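Local coordinates for protein Exo beta-1,2-glucooligosaccharide sophorohydrolase (non-reducing end) (Parabacteroides distasonis ATCC 8503, PDB 5Z06) that hydrolyses linear beta-1,2-glucan and beta-1,2-glucooligosaccharides of four or more glucose units as an exo-acting enzyme, releasing sophorose from the non-reducing end, at residues Ser31-Ala36 with Leu54-Val59; Gly63-Ser68 with Ala159-Thr164; Met485-Trp490 with Asp551-Tyr556. All coordinates share one frame; numbering follows the deposited sequence. Where two conformers were deposited one is given.

Interaction 1: residues Ser31-Ala36 with Leu54-Val59; sequences SWIKNA and LELTYV
Glu55 meets Lys34 first: its OE1 takes the lysine NZ on the syn lone pair at 2.7 Å, a salt bridge between two extended chains. The other oxygen of that carboxylate, OE2, accepts from Thr57 OG1 on its anti side, so both oxygens are engaged; the threonine hydroxyl is also bonded to Thr171. One residue on, Leu56 CD1 lies 3.6 Å from Ile33 CD1, the two branches crossing at a slant, and Ile33 also packs on Trp66 and Ser68 of strand 65-71. At Thr57 the backbone O receives Lys34 N at 2.7 Å, close to the line of the carbonyl bond. A water ties the same spot together, giving hydrogens to Lys34 O and Glu55 O and accepting one from Thr57 N.

Strand 32-33 is thus a short antiparallel piece laid against strand 53-59 of the seven-stranded antiparallel sheet of the N-terminal region, with Tyr170 and Ile172 of strand 169-180 bonded along the other side. Thr57 places its methyl CG2 anti to the backbone N (chi1, to OG1, -70°), which sets it toward Trp32 CZ3 at 3.8 Å. Tyr58 forms the non-hydrogen-bonded pair with Ile33, CB to CB 4.3 Å; its ring leads away, and its OH bonds Ala101 O. Val59 and Trp32 make the hydrogen-bonded pair, Val59 N to Trp32 O 2.7 Å and Trp32 N to Val59 O 2.9 Å, while Val59 CG2 sits at the edge of the indole.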
loop_
_atom_site.group_PDB
_atom_site.type_symbol
_atom_site.label_atom_id
_atom_site.label_comp_id
_atom_site.label_asym_id
_atom_site.label_seq_id
_atom_site.Cartn_x
_atom_site.Cartn_y
_atom_site.Cartn_z
ATOM N N SER A 31 -34.041 -21.950 3.013
ATOM C CA SER A 31 -33.605 -20.747 2.325
ATOM C C SER A 31 -32.207 -20.946 1.740
ATOM O O SER A 31 -31.483 -21.885 2.081
ATOM C CB SER A 31 -33.641 -19.530 3.262
ATOM O OG SER A 31 -34.964 -19.102 3.439
ATOM N N TRP A 32 -31.837 -20.041 0.855
ATOM C CA TRP A 32 -30.570 -20.117 0.215
ATOM C C TRP A 32 -30.116 -18.737 -0.167
ATOM O O TRP A 32 -30.922 -17.868 -0.452
ATOM C CB TRP A 32 -30.637 -21.038 -1.005
ATOM C CG TRP A 32 -29.324 -21.175 -1.679
ATOM C CD1 TRP A 32 -28.162 -21.684 -1.140
ATOM C CD2 TRP A 32 -28.995 -20.738 -2.995
ATOM N NE1 TRP A 32 -27.140 -21.607 -2.061
ATOM C CE2 TRP A 32 -27.625 -21.030 -3.206
ATOM C CE3 TRP A 32 -29.723 -20.145 -4.029
ATOM C CZ2 TRP A 32 -26.987 -20.752 -4.405
ATOM C CZ3 TRP A 32 -29.072 -19.864 -5.229
ATOM C CH2 TRP A 32 -27.727 -20.182 -5.405
ATOM N N ILE A 33 -28.811 -18.529 -0.086
ATOM C CA ILE A 33 -28.179 -17.397 -0.731
ATOM C C ILE A 33 -26.888 -17.860 -1.394
ATOM O O ILE A 33 -26.102 -18.627 -0.818
ATOM C CB ILE A 33 -27.939 -16.201 0.225
ATOM C CG1 ILE A 33 -27.291 -15.056 -0.538
ATOM C CG2 ILE A 33 -27.100 -16.601 1.447
ATOM C CD1 ILE A 33 -27.444 -13.715 0.138
ATOM N N LYS A 34 -26.682 -17.380 -2.616
ATOM C CA LYS A 34 -25.556 -17.790 -3.398
ATOM C C LYS A 34 -24.333 -17.176 -2.766
ATOM O O LYS A 34 -24.331 -15.986 -2.450
ATOM C CB LYS A 34 -25.702 -17.322 -4.849
ATOM C CG LYS A 34 -24.639 -17.885 -5.770
ATOM C CD LYS A 34 -24.804 -17.333 -7.171
ATOM C CE LYS A 34 -23.609 -17.587 -8.046
ATOM N NZ LYS A 34 -23.781 -16.982 -9.403
ATOM N N ASN A 35 -23.303 -17.998 -2.589
ATOM C CA ASN A 35 -22.081 -17.572 -1.932
ATOM C C ASN A 35 -20.928 -18.471 -2.323
ATOM O O ASN A 35 -21.125 -19.628 -2.666
ATOM C CB ASN A 35 -22.240 -17.612 -0.402
ATOM C CG ASN A 35 -22.310 -19.030 0.138
ATOM O OD1 ASN A 35 -21.322 -19.546 0.643
ATOM N ND2 ASN A 35 -23.460 -19.678 -0.004
ATOM N N ALA A 36 -19.728 -17.912 -2.261
ATOM C CA ALA A 36 -18.494 -18.658 -2.394
ATOM C C ALA A 36 -17.813 -18.488 -1.066
ATOM O O ALA A 36 -17.473 -17.366 -0.695
ATOM C CB ALA A 36 -17.644 -18.074 -3.509
ATOM N N LEU A 54 -22.090 -6.704 -6.866
ATOM C CA LEU A 54 -22.306 -7.831 -6.010
ATOM C C LEU A 54 -23.599 -8.505 -6.392
ATOM O O LEU A 54 -24.623 -7.843 -6.625
ATOM C CB LEU A 54 -22.347 -7.396 -4.552
ATOM C CG LEU A 54 -21.025 -6.852 -4.018
ATOM C CD1 LEU A 54 -21.228 -6.334 -2.613
ATOM C CD2 LEU A 54 -19.987 -7.951 -3.988
ATOM N N GLU A 55 -23.541 -9.832 -6.447
ATOM C CA GLU A 55 -24.682 -10.624 -6.810
ATOM C C GLU A 55 -25.358 -11.049 -5.540
ATOM O O GLU A 55 -24.742 -11.636 -4.665
ATOM C CB GLU A 55 -24.277 -11.860 -7.605
ATOM C CG GLU A 55 -25.469 -12.517 -8.282
ATOM C CD GLU A 55 -25.212 -13.936 -8.722
ATOM O OE1 GLU A 55 -24.039 -14.296 -8.913
ATOM O OE2 GLU A 55 -26.197 -14.702 -8.859
ATOM N N LEU A 56 -26.643 -10.759 -5.458
ATOM C CA LEU A 56 -27.422 -11.176 -4.328
ATOM C C LEU A 56 -28.509 -12.108 -4.858
ATOM O O LEU A 56 -29.578 -11.660 -5.278
ATOM C CB LEU A 56 -27.983 -9.946 -3.603
ATOM C CG LEU A 56 -28.530 -10.280 -2.221
ATOM C CD1 LEU A 56 -27.393 -10.394 -1.220
ATOM C CD2 LEU A 56 -29.533 -9.233 -1.754
ATOM N N THR A 57 -28.203 -13.401 -4.877
ATOM C CA THR A 57 -29.135 -14.412 -5.386
ATOM C C THR A 57 -29.557 -15.237 -4.205
ATOM O O THR A 57 -28.719 -15.817 -3.501
ATOM C CB THR A 57 -28.537 -15.254 -6.515
ATOM O OG1 THR A 57 -28.411 -14.420 -7.667
ATOM C CG2 THR A 57 -29.416 -16.460 -6.875
ATOM N N TYR A 58 -30.864 -15.253 -3.969
ATOM C CA TYR A 58 -31.405 -15.857 -2.768
ATOM C C TYR A 58 -32.753 -16.510 -2.978
ATOM O O TYR A 58 -33.477 -16.197 -3.914
ATOM C CB TYR A 58 -31.521 -14.808 -1.652
ATOM C CG TYR A 58 -32.423 -13.656 -2.009
ATOM C CD1 TYR A 58 -31.928 -12.551 -2.714
ATOM C CD2 TYR A 58 -33.789 -13.682 -1.682
ATOM C CE1 TYR A 58 -32.755 -11.484 -3.051
ATOM C CE2 TYR A 58 -34.638 -12.617 -2.023
ATOM C CZ TYR A 58 -34.123 -11.533 -2.713
ATOM O OH TYR A 58 -34.941 -10.486 -3.070
ATOM N N VAL A 59 -33.063 -17.408 -2.047
ATOM C CA VAL A 59 -34.372 -17.995 -1.869
ATOM C C VAL A 59 -34.756 -17.743 -0.418
ATOM O O VAL A 59 -34.098 -18.212 0.508
ATOM C CB VAL A 59 -34.366 -19.507 -2.162
ATOM C CG1 VAL A 59 -35.757 -20.101 -1.966
ATOM C CG2 VAL A 59 -33.889 -19.764 -3.588
HETATM O O HOH W 1 -25.712 -13.919 -3.777
#

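Interaction 2: residues Gly63-Ser68 with Ala159-Thr164; sequences GGDWYS and ALRPGT. With GOL (glycerol), chain F.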
loop_
_atom_site.group_PDB
_atom_site.type_symbol
_atom_site.label_atom_id
_atom_site.label_comp_id
_atom_site.label_asym_id
_atom_site.label_seq_id
_atom_site.Cartn_x
_atom_site.Cartn_y
_atom_site.Cartn_z
ATOM N N GLY A 63 -39.673 -20.890 6.999
ATOM C CA GLY A 63 -38.929 -21.721 7.937
ATOM C C GLY A 63 -37.415 -21.679 7.789
ATOM O O GLY A 63 -36.703 -22.325 8.558
ATOM N N GLY A 64 -36.917 -20.944 6.797
ATOM C CA GLY A 64 -35.491 -20.832 6.575
ATOM C C GLY A 64 -35.089 -19.402 6.819
ATOM O O GLY A 64 -35.919 -18.532 7.078
ATOM N N ASP A 65 -33.800 -19.149 6.701
ATOM C CA ASP A 65 -33.302 -17.799 6.822
ATOM C C ASP A 65 -32.074 -17.645 5.956
ATOM O O ASP A 65 -31.414 -18.624 5.638
ATOM C CB ASP A 65 -32.953 -17.508 8.283
ATOM C CG ASP A 65 -33.048 -16.030 8.631
ATOM O OD1 ASP A 65 -33.668 -15.226 7.886
ATOM O OD2 ASP A 65 -32.485 -15.675 9.673
ATOM N N TRP A 66 -31.796 -16.413 5.555
ATOM C CA TRP A 66 -30.504 -16.078 5.029
ATOM C C TRP A 66 -30.067 -14.722 5.531
ATOM O O TRP A 66 -30.879 -13.894 5.941
ATOM C CB TRP A 66 -30.472 -16.168 3.492
ATOM C CG TRP A 66 -31.388 -15.266 2.740
ATOM C CD1 TRP A 66 -32.592 -15.594 2.182
ATOM C CD2 TRP A 66 -31.158 -13.895 2.408
ATOM N NE1 TRP A 66 -33.127 -14.515 1.535
ATOM C CE2 TRP A 66 -32.272 -13.456 1.656
ATOM C CE3 TRP A 66 -30.127 -12.998 2.677
ATOM C CZ2 TRP A 66 -32.379 -12.154 1.166
ATOM C CZ3 TRP A 66 -30.226 -11.715 2.192
ATOM C CH2 TRP A 66 -31.350 -11.295 1.454
ATOM N N TYR A 67 -28.757 -14.523 5.504
ATOM C CA TYR A 67 -28.139 -13.294 5.934
ATOM C C TYR A 67 -27.042 -12.946 4.940
ATOM O O TYR A 67 -26.290 -13.822 4.487
ATOM C CB TYR A 67 -27.541 -13.468 7.318
ATOM C CG TYR A 67 -26.852 -12.219 7.797
ATOM C CD1 TYR A 67 -27.591 -11.125 8.233
ATOM C CD2 TYR A 67 -25.455 -12.118 7.780
ATOM C CE1 TYR A 67 -26.959 -9.969 8.648
ATOM C CE2 TYR A 67 -24.814 -10.968 8.196
ATOM C CZ TYR A 67 -25.560 -9.905 8.625
ATOM O OH TYR A 67 -24.926 -8.781 9.035
ATOM N N SER A 68 -26.961 -11.676 4.600
ATOM C CA SER A 68 -25.823 -11.184 3.891
ATOM C C SER A 68 -25.414 -9.864 4.464
ATOM O O SER A 68 -26.241 -9.132 4.982
ATOM C CB SER A 68 -26.132 -11.006 2.421
ATOM O OG SER A 68 -24.934 -10.751 1.746
ATOM N N ALA A 159 -26.304 -4.728 6.133
ATOM C CA ALA A 159 -26.856 -6.051 6.363
ATOM C C ALA A 159 -28.114 -6.265 5.542
ATOM O O ALA A 159 -28.914 -5.341 5.346
ATOM C CB ALA A 159 -27.168 -6.236 7.834
ATOM N N LEU A 160 -28.282 -7.497 5.061
ATOM C CA LEU A 160 -29.429 -7.847 4.243
ATOM C C LEU A 160 -30.046 -9.111 4.760
ATOM O O LEU A 160 -29.343 -10.041 5.167
ATOM C CB LEU A 160 -29.040 -8.008 2.786
ATOM C CG LEU A 160 -28.474 -6.737 2.168
ATOM C CD1 LEU A 160 -27.663 -7.059 0.924
ATOM C CD2 LEU A 160 -29.579 -5.742 1.852
ATOM N N ARG A 161 -31.375 -9.111 4.760
ATOM C CA ARG A 161 -32.166 -10.205 5.274
ATOM C C ARG A 161 -33.337 -10.434 4.343
ATOM O O ARG A 161 -33.650 -9.568 3.521
ATOM C CB ARG A 161 -32.669 -9.880 6.685
ATOM C CG ARG A 161 -31.778 -10.387 7.796
ATOM C CD ARG A 161 -32.572 -10.829 9.037
ATOM N NE ARG A 161 -31.673 -11.352 10.060
ATOM C CZ ARG A 161 -31.031 -12.527 9.996
ATOM N NH1 ARG A 161 -31.192 -13.361 8.957
ATOM N NH2 ARG A 161 -30.213 -12.879 10.990
ATOM N N PRO A 162 -33.990 -11.602 4.468
ATOM C CA PRO A 162 -35.137 -11.894 3.617
ATOM C C PRO A 162 -36.233 -10.829 3.712
ATOM O O PRO A 162 -36.435 -10.212 4.771
ATOM C CB PRO A 162 -35.670 -13.223 4.190
ATOM C CG PRO A 162 -34.542 -13.821 4.920
ATOM C CD PRO A 162 -33.814 -12.649 5.494
ATOM N N GLY A 163 -36.909 -10.607 2.597
ATOM C CA GLY A 163 -38.210 -9.984 2.622
ATOM C C GLY A 163 -39.201 -11.108 2.832
ATOM O O GLY A 163 -38.969 -12.022 3.635
ATOM N N THR A 164 -40.299 -11.045 2.076
ATOM C CA THR A 164 -41.311 -12.086 2.090
ATOM C C THR A 164 -40.648 -13.411 1.771
ATOM O O THR A 164 -39.992 -13.551 0.748
ATOM C CB THR A 164 -42.404 -11.829 1.027
ATOM O OG1 THR A 164 -42.868 -10.480 1.127
ATOM C CG2 THR A 164 -43.569 -12.779 1.210
HETATM C C1 GOL F . -27.631 -16.008 10.197
HETATM O O1 GOL F . -28.084 -14.693 10.562
HETATM C C2 GOL F . -28.725 -16.957 9.685
HETATM O O2 GOL F . -29.668 -16.254 8.886
HETATM C C3 GOL F . -28.164 -18.040 8.775
HETATM O O3 GOL F . -27.263 -18.939 9.442
#
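Ser68 and Leu160 form an antiparallel hydrogen-bonded pair: Ser68 N gives to Leu160 O at 2.9 Å and Leu160 N to Ser68 O at 2.6 Å. Two CA-H...O contacts, Tyr67 CA to Leu160 O and Ala159 CA to Ser68 O, add to the strand pairing.

The charged contact is the salt bridge from Arg161 NH1 to Asp65 OD2, 2.7 Å long, with carboxylate and guanidinium planes only 16° apart. The arginine chain bends at chi2, which brings its end back toward strand 65-68 although its CB starts out the other way. A glycerol, probably from the crystallisation liquor, lies beside the pair: its O1 accepts from Arg161 NH2 at 2.8 Å, and its O2 accepts from NH1 while giving a weak bond to Asp65 OD2. Tyr67 CD1 stands over one face of the guanidinium.

Apolar packing centres on Trp66. Its CG sits between backbone N and carbonyl carbon (chi1 61°), a turn that lays the indole over Arg161 and Pro162. Pro162 CG makes a CH-pi contact 3.8 Å from the centroid of the five-membered ring, 13° off the normal, and CZ3 at the far end meets Leu160 CB at 3.9 Å. NE1 is bonded to Ser60 OG. A leucine in place of Trp66 would probably leave Pro162 without its aromatic platform and the Ser60 hydroxyl without this donor. On the neighbouring strand position, Tyr67 CE1 rests 3.8 Å from Ala159 CB.

Strand 65-71 lies between strands 23-28 and 155-161, so this is an interior pairing of the five-stranded antiparallel sheet, whose Trp66 and Ser68 pack on Ile33 of strand 32-33.

Interaction 3: residues Met485-Trp490 with Asp551-Tyr556; sequences MYYSGW and DKYTNY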
loop_
_atom_site.group_PDB
_atom_site.type_symbol
_atom_site.label_atom_id
_atom_site.label_comp_id
_atom_site.label_asym_id
_atom_site.label_seq_id
_atom_site.Cartn_x
_atom_site.Cartn_y
_atom_site.Cartn_z
ATOM N N MET A 485 28.456 0.809 19.545
ATOM C CA MET A 485 27.006 0.737 19.632
ATOM C C MET A 485 26.385 -0.248 18.651
ATOM O O MET A 485 25.304 -0.778 18.911
ATOM C CB MET A 485 26.409 2.120 19.424
ATOM C CG MET A 485 26.873 3.124 20.460
ATOM S SD MET A 485 26.119 2.786 22.050
ATOM C CE MET A 485 27.446 3.284 23.155
ATOM N N TYR A 486 27.065 -0.481 17.531
ATOM C CA TYR A 486 26.707 -1.547 16.625
ATOM C C TYR A 486 26.678 -2.918 17.307
ATOM O O TYR A 486 25.788 -3.713 17.029
ATOM C CB TYR A 486 27.668 -1.611 15.446
ATOM C CG TYR A 486 27.277 -2.676 14.460
ATOM C CD1 TYR A 486 26.384 -2.403 13.422
ATOM C CD2 TYR A 486 27.787 -3.975 14.573
ATOM C CE1 TYR A 486 26.036 -3.387 12.508
ATOM C CE2 TYR A 486 27.427 -4.965 13.680
ATOM C CZ TYR A 486 26.551 -4.665 12.651
ATOM O OH TYR A 486 26.192 -5.651 11.793
ATOM N N TYR A 487 27.634 -3.199 18.188
ATOM C CA TYR A 487 27.650 -4.504 18.902
ATOM C C TYR A 487 26.891 -4.499 20.201
ATOM O O TYR A 487 26.282 -5.496 20.560
ATOM C CB TYR A 487 29.088 -5.008 19.120
ATOM C CG TYR A 487 29.723 -5.369 17.811
ATOM C CD1 TYR A 487 29.332 -6.516 17.130
ATOM C CD2 TYR A 487 30.644 -4.524 17.203
ATOM C CE1 TYR A 487 29.882 -6.842 15.904
ATOM C CE2 TYR A 487 31.201 -4.849 15.991
ATOM C CZ TYR A 487 30.813 -6.013 15.352
ATOM O OH TYR A 487 31.346 -6.338 14.148
ATOM N N SER A 488 26.927 -3.380 20.905
ATOM C CA SER A 488 26.317 -3.281 22.226
ATOM C C SER A 488 24.803 -3.104 22.098
ATOM O O SER A 488 24.054 -3.512 22.984
ATOM C CB SER A 488 26.942 -2.118 22.989
ATOM O OG SER A 488 26.427 -0.864 22.542
ATOM N N GLY A 489 24.365 -2.510 20.983
ATOM C CA GLY A 489 22.959 -2.209 20.742
ATOM C C GLY A 489 22.342 -3.086 19.688
ATOM O O GLY A 489 21.678 -4.076 20.003
ATOM N N TRP A 490 22.570 -2.715 18.430
ATOM C CA TRP A 490 22.109 -3.497 17.292
ATOM C C TRP A 490 22.335 -5.011 17.500
ATOM O O TRP A 490 21.378 -5.782 17.481
ATOM C CB TRP A 490 22.800 -3.004 16.031
ATOM C CG TRP A 490 22.744 -3.925 14.947
ATOM C CD1 TRP A 490 23.733 -4.723 14.522
ATOM C CD2 TRP A 490 21.604 -4.206 14.137
ATOM N NE1 TRP A 490 23.308 -5.469 13.451
ATOM C CE2 TRP A 490 21.996 -5.178 13.198
ATOM C CE3 TRP A 490 20.303 -3.682 14.073
ATOM C CZ2 TRP A 490 21.131 -5.685 12.222
ATOM C CZ3 TRP A 490 19.438 -4.178 13.084
ATOM C CH2 TRP A 490 19.860 -5.177 12.182
ATOM N N ASP A 551 30.383 -7.461 9.336
ATOM C CA ASP A 551 30.691 -7.329 10.763
ATOM C C ASP A 551 31.459 -8.585 11.204
ATOM O O ASP A 551 31.904 -9.373 10.349
ATOM C CB ASP A 551 29.416 -7.039 11.583
ATOM C CG ASP A 551 28.409 -8.191 11.606
ATOM O OD1 ASP A 551 28.696 -9.344 11.223
ATOM O OD2 ASP A 551 27.286 -7.919 12.025
ATOM N N LYS A 552 31.627 -8.787 12.510
ATOM C CA LYS A 552 32.397 -9.945 12.976
ATOM C C LYS A 552 31.704 -11.296 12.708
ATOM O O LYS A 552 32.354 -12.327 12.662
ATOM C CB LYS A 552 32.798 -9.769 14.441
ATOM C CG LYS A 552 31.725 -9.994 15.494
ATOM C CD LYS A 552 32.108 -9.319 16.831
ATOM C CE LYS A 552 31.787 -10.145 18.078
ATOM N NZ LYS A 552 32.909 -11.063 18.441
ATOM N N TYR A 553 30.398 -11.261 12.469
ATOM C CA TYR A 553 29.577 -12.460 12.243
ATOM C C TYR A 553 29.368 -12.892 10.807
ATOM O O TYR A 553 29.399 -14.068 10.517
ATOM C CB TYR A 553 28.213 -12.201 12.816
ATOM C CG TYR A 553 28.273 -11.778 14.239
ATOM C CD1 TYR A 553 28.826 -12.613 15.201
ATOM C CD2 TYR A 553 27.799 -10.551 14.631
ATOM C CE1 TYR A 553 28.877 -12.235 16.534
ATOM C CE2 TYR A 553 27.841 -10.166 15.956
ATOM C CZ TYR A 553 28.377 -11.010 16.906
ATOM O OH TYR A 553 28.408 -10.611 18.228
ATOM N N THR A 554 29.118 -11.946 9.913
ATOM C CA THR A 554 28.804 -12.278 8.539
ATOM C C THR A 554 28.987 -11.075 7.651
ATOM O O THR A 554 28.911 -9.924 8.109
ATOM C CB THR A 554 27.322 -12.779 8.401
ATOM O OG1 THR A 554 27.047 -13.178 7.048
ATOM C CG2 THR A 554 26.302 -11.706 8.834
ATOM N N ASN A 555 29.206 -11.350 6.376
ATOM C CA ASN A 555 28.952 -10.379 5.331
ATOM C C ASN A 555 27.420 -10.300 5.119
ATOM O O ASN A 555 26.755 -11.338 5.093
ATOM C CB ASN A 555 29.604 -10.833 4.064
ATOM C CG ASN A 555 29.261 -9.939 2.914
ATOM O OD1 ASN A 555 28.385 -10.259 2.096
ATOM N ND2 ASN A 555 29.900 -8.777 2.871
ATOM N N TYR A 556 26.873 -9.096 4.947
ATOM C CA TYR A 556 25.412 -8.941 4.870
ATOM C C TYR A 556 24.760 -9.284 3.533
ATOM O O TYR A 556 23.652 -9.785 3.531
ATOM C CB TYR A 556 24.915 -7.607 5.498
ATOM C CG TYR A 556 24.925 -7.824 6.960
ATOM C CD1 TYR A 556 23.876 -8.472 7.582
ATOM C CD2 TYR A 556 26.068 -7.583 7.688
ATOM C CE1 TYR A 556 23.919 -8.786 8.918
ATOM C CE2 TYR A 556 26.127 -7.880 9.037
ATOM C CZ TYR A 556 25.058 -8.493 9.648
ATOM O OH TYR A 556 25.112 -8.795 10.982
HETATM O O HOH W 2 27.465 -8.192 19.366
#
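Tyr486 and Asp551 meet through a short hydrogen bond, OH to OD2 2.5 Å, in which the phenol approaches the anti side of the carboxylate oxygen, tilted out of its plane. The tyrosine ring extends from the helix with CG anti to the backbone N (chi1 -177°) and receives OD2 near its own plane, ring and carboxylate being turned 68° apart. Tyr556 OH gives a second bond to the same OD2, 2.6 Å, on the syn side and from the same face; that hydroxyl is also bonded to Tyr513.

Asp551 holds its carboxylate between backbone N and carbonyl carbon (chi1 66°), which turns OD1 back over its own loop. There OD1 accepts from Tyr553 N, an Asx turn, and from Thr554 N, both at 2.9 Å. Four donors therefore grip the group and fix its rotation.

Tyr487, the next residue of the helix, uses its OH to accept from Lys552 N at 3.0 Å. The aliphatic part of Lys552 crosses the ring at a slant, CD 3.5 Å from Tyr487 CE1, while Tyr553 CE2 comes to the ring's edge. Water joins Tyr487 O to Tyr553 OH.

Helix 485-490 is thereby joined to the loop leading into helix 556-573, for which Asn555 is the N-cap; Met467 of helix 467-475 packs against Tyr486, Trp490 and Tyr556.

How the interactions relate
From the N terminus, interaction 1 comes first, closing a short loop of 17 residues as strand 53-59 returns against strand 32-33. The chain then turns straight into strand 65-71, and interaction 2 closes a far longer loop of 90 residues by pairing that strand with 155-161. The two follow in series yet touch, their centres 10 Å apart: Tyr58 and Val59 pack on Trp66, so two antiparallel sheets of the N-terminal region meet here. Interaction 3 opens only after both have closed. It spans 60 residues within the glycoamylase-like region and lies on the opposite side of the chain's centre from the other two. The nearest atoms of interactions 1 and 3 are about 41 Å apart. Those of interactions 2 and 3 are about 45 Å apart.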